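Local structure of transcription elongation factor Spt5 (Methanocaldococcus jannaschii, 3LPE) at residues I12-T17 / Y52-A57. The protein stimulates transcription elongation as a heterodimer with Spt4, its NGN domain, the part described here, being the effector that engages RNA polymerase. Residues are numbered along the deposited sequence; the frame is centred on the assembly and turned at random.
Sequences IFAVRT and YVLVEA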
ATOM      1  N   ILE A  12       9.022  -4.823   7.437  1.00 28.84           N
ATOM      2  CA  ILE A  12       8.372  -3.667   6.853  1.00 22.79           C
ATOM      3  C   ILE A  12       9.312  -2.472   7.001  1.00 31.16           C
ATOM      4  O   ILE A  12       9.898  -2.281   8.052  1.00 25.59           O
ATOM      5  CB  ILE A  12       7.064  -3.344   7.572  1.00 24.32           C
ATOM      6  CG1 ILE A  12       6.107  -4.543   7.487  1.00 26.04           C
ATOM      7  CG2 ILE A  12       6.402  -2.149   6.927  1.00 24.74           C
ATOM      8  CD1 ILE A  12       5.041  -4.509   8.544  1.00 28.40           C
ATOM      9  N   PHE A  13       9.452  -1.679   5.943  1.00 23.62           N
ATOM     10  CA  PHE A  13      10.361  -0.521   5.981  1.00 27.52           C
ATOM     11  C   PHE A  13       9.609   0.749   5.621  1.00 24.47           C
ATOM     12  O   PHE A  13       8.667   0.716   4.819  1.00 23.74           O
ATOM     13  CB  PHE A  13      11.521  -0.718   4.994  1.00 24.03           C
ATOM     14  CG  PHE A  13      12.456  -1.827   5.392  1.00 34.44           C
ATOM     15  CD1 PHE A  13      13.441  -1.609   6.339  1.00 36.64           C
ATOM     16  CD2 PHE A  13      12.317  -3.101   4.855  1.00 45.45           C
ATOM     17  CE1 PHE A  13      14.298  -2.638   6.733  1.00 40.93           C
ATOM     18  CE2 PHE A  13      13.176  -4.128   5.234  1.00 40.61           C
ATOM     19  CZ  PHE A  13      14.159  -3.894   6.172  1.00 34.83           C
ATOM     20  N   ALA A  14      10.020   1.862   6.218  1.00 28.00           N
ATOM     21  CA  ALA A  14       9.511   3.168   5.812  1.00 22.69           C
ATOM     22  C   ALA A  14      10.455   3.763   4.765  1.00 20.84           C
ATOM     23  O   ALA A  14      11.658   3.840   4.987  1.00 26.71           O
ATOM     24  CB  ALA A  14       9.361   4.092   7.040  1.00 20.05           C
ATOM     25  N   VAL A  15       9.904   4.115   3.604  1.00 22.37           N
ATOM     26  CA  VAL A  15      10.651   4.736   2.521  1.00 21.57           C
ATOM     27  C   VAL A  15      10.265   6.226   2.517  1.00 25.67           C
ATOM     28  O   VAL A  15       9.093   6.561   2.463  1.00 22.72           O
ATOM     29  CB  VAL A  15      10.282   4.106   1.165  1.00 28.29           C
ATOM     30  CG1 VAL A  15      10.873   4.911   0.007  1.00 23.91           C
ATOM     31  CG2 VAL A  15      10.760   2.674   1.125  1.00 20.94           C
ATOM     32  N   ARG A  16      11.251   7.105   2.604  1.00 27.43           N
ATOM     33  CA  ARG A  16      10.948   8.536   2.644  1.00 27.16           C
ATOM     34  C   ARG A  16      10.711   9.076   1.244  1.00 19.07           C
ATOM     35  O   ARG A  16      11.467   8.818   0.336  1.00 18.96           O
ATOM     36  CB  ARG A  16      12.059   9.314   3.335  1.00 29.96           C
ATOM     37  CG  ARG A  16      11.747  10.811   3.428  1.00 26.96           C
ATOM     38  CD  ARG A  16      12.798  11.598   4.194  1.00 27.90           C
ATOM     39  NE  ARG A  16      12.420  13.019   4.211  1.00 29.55           N
ATOM     40  CZ  ARG A  16      13.234  14.015   4.552  1.00 27.55           C
ATOM     41  NH1 ARG A  16      14.483  13.758   4.901  1.00 23.72           N
ATOM     42  NH2 ARG A  16      12.797  15.269   4.514  1.00 23.79           N
ATOM     43  N   THR A  17       9.647   9.852   1.068  1.00 18.15           N
ATOM     44  CA  THR A  17       9.380  10.410  -0.234  1.00 20.47           C
ATOM     45  C   THR A  17       9.165  11.891  -0.084  1.00 22.18           C
ATOM     46  O   THR A  17       9.106  12.395   1.038  1.00 22.89           O
ATOM     47  CB  THR A  17       8.096   9.810  -0.843  1.00 25.89           C
ATOM     48  OG1 THR A  17       6.947  10.403  -0.217  1.00 25.06           O
ATOM     49  CG2 THR A  17       8.070   8.246  -0.653  1.00 29.75           C
ATOM     50  N   TYR A  52       6.141   9.644   3.615  1.00 22.82           N
ATOM     51  CA  TYR A  52       6.621   8.264   3.755  1.00 21.80           C
ATOM     52  C   TYR A  52       5.661   7.248   3.164  1.00 22.93           C
ATOM     53  O   TYR A  52       4.458   7.430   3.185  1.00 24.04           O
ATOM     54  CB  TYR A  52       6.835   7.908   5.228  1.00 22.75           C
ATOM     55  CG  TYR A  52       7.893   8.763   5.847  1.00 29.58           C
ATOM     56  CD1 TYR A  52       7.573   9.996   6.396  1.00 31.51           C
ATOM     57  CD2 TYR A  52       9.219   8.367   5.829  1.00 24.80           C
ATOM     58  CE1 TYR A  52       8.546  10.812   6.940  1.00 31.27           C
ATOM     59  CE2 TYR A  52      10.207   9.187   6.366  1.00 23.92           C
ATOM     60  CZ  TYR A  52       9.856  10.397   6.917  1.00 32.31           C
ATOM     61  OH  TYR A  52      10.825  11.204   7.447  1.00 33.10           O
ATOM     62  N   VAL A  53       6.228   6.179   2.646  1.00 19.55           N
ATOM     63  CA  VAL A  53       5.447   5.041   2.175  1.00 25.33           C
ATOM     64  C   VAL A  53       6.015   3.827   2.904  1.00 31.39           C
ATOM     65  O   VAL A  53       7.239   3.706   3.073  1.00 25.71           O
ATOM     66  CB  VAL A  53       5.563   4.886   0.638  1.00 19.02           C
ATOM     67  CG1 VAL A  53       4.890   3.620   0.167  1.00 39.10           C
ATOM     68  CG2 VAL A  53       4.922   6.092  -0.053  1.00 27.84           C
ATOM     69  N   LEU A  54       5.136   2.945   3.367  1.00 24.49           N
ATOM     70  CA  LEU A  54       5.573   1.757   4.103  1.00 18.26           C
ATOM     71  C   LEU A  54       5.596   0.579   3.151  1.00 26.59           C
ATOM     72  O   LEU A  54       4.623   0.370   2.446  1.00 18.47           O
ATOM     73  CB  LEU A  54       4.581   1.472   5.224  1.00 19.29           C
ATOM     74  CG  LEU A  54       4.491   2.588   6.277  1.00 31.98           C
ATOM     75  CD1 LEU A  54       3.501   2.240   7.373  1.00 31.45           C
ATOM     76  CD2 LEU A  54       5.851   2.885   6.878  1.00 28.14           C
ATOM     77  N   VAL A  55       6.684  -0.197   3.153  1.00 25.05           N
ATOM     78  CA  VAL A  55       6.859  -1.284   2.189  1.00 24.39           C
ATOM     79  C   VAL A  55       7.115  -2.564   2.958  1.00 23.19           C
ATOM     80  O   VAL A  55       8.076  -2.664   3.689  1.00 22.89           O
ATOM     81  CB  VAL A  55       8.044  -1.021   1.219  1.00 24.53           C
ATOM     82  CG1 VAL A  55       8.265  -2.196   0.243  1.00 21.58           C
ATOM     83  CG2 VAL A  55       7.829   0.300   0.434  1.00 23.87           C
ATOM     84  N   GLU A  56       6.213  -3.524   2.802  1.00 25.11           N
ATOM     85  CA  GLU A  56       6.373  -4.855   3.393  1.00 25.64           C
ATOM     86  C   GLU A  56       7.103  -5.761   2.383  1.00 20.04           C
ATOM     87  O   GLU A  56       6.647  -5.963   1.242  1.00 30.78           O
ATOM     88  CB  GLU A  56       4.992  -5.414   3.746  1.00 29.69           C
ATOM     89  CG  GLU A  56       5.001  -6.727   4.534  1.00 29.93           C
ATOM     90  CD  GLU A  56       3.606  -7.272   4.758  1.00 23.90           C
ATOM     91  OE1 GLU A  56       3.431  -8.095   5.673  1.00 39.10           O
ATOM     92  OE2 GLU A  56       2.681  -6.873   4.033  1.00 35.52           O
ATOM     93  N   ALA A  57       8.252  -6.276   2.792  1.00 35.53           N
ATOM     94  CA  ALA A  57       9.109  -7.052   1.900  1.00 34.63           C
ATOM     95  C   ALA A  57       9.868  -8.140   2.656  1.00 30.86           C
ATOM     96  O   ALA A  57       9.966  -8.108   3.884  1.00 35.96           O
ATOM     97  CB  ALA A  57      10.091  -6.132   1.181  1.00 29.23           C
TER
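The ring of Tyr-52 meets Arg-16 obliquely, its CE2 3.6 Å from Arg-16 CB, across strands 12-17 and 52-57, the antiparallel central pair of the four-stranded NGN-domain sheet, flanked by 40-45 and 73-76. With CG anti to its carbonyl carbon (chi1 -63°), Tyr-52 leans over the neighbouring strand, and the extended arginine chain runs past CE2 and CZ until Arg-16 CD comes within 3.8 Å of Tyr-52 OH. The aliphatic part of Arg-16 makes the contact; the guanidinium, its plane 23° from the ring's, lies beyond the hydroxyl and is not stacked on the ring. Phe-13 and Val-55 form one hydrogen-bonded pair, Val-15 and Val-53 the other; Val-15 N to Val-53 O, at 2.7 Å, is nearly straight (174°). On the face of Phe-13, Val-15 CG2 touches Val-55 CG2 at 3.8 Å; helix 22-35 reaches Val-15 and Val-55 through Met-29, and helix 60-67 reaches Phe-13 and Val-15 through Val-63. On the other face, shared with Tyr-52 and Arg-16, Leu-54 sends CD2 to Ala-14 CB (3.7 Å), and helix 83-90 packs on Ile-12 and Leu-54. Next along it, Ile-12 CG1 lies 3.8 Å from Glu-56 CG. The extended Glu-56 side chain carries its buried carboxylate to the heterodimer interface: OE2 is hydrogen-bonded to Ser-42 OG and to Ser-39 OG of the RNA polymerase subunit E'' chain, while OE1 accepts the backbone N-H of Glu-40 of that chain.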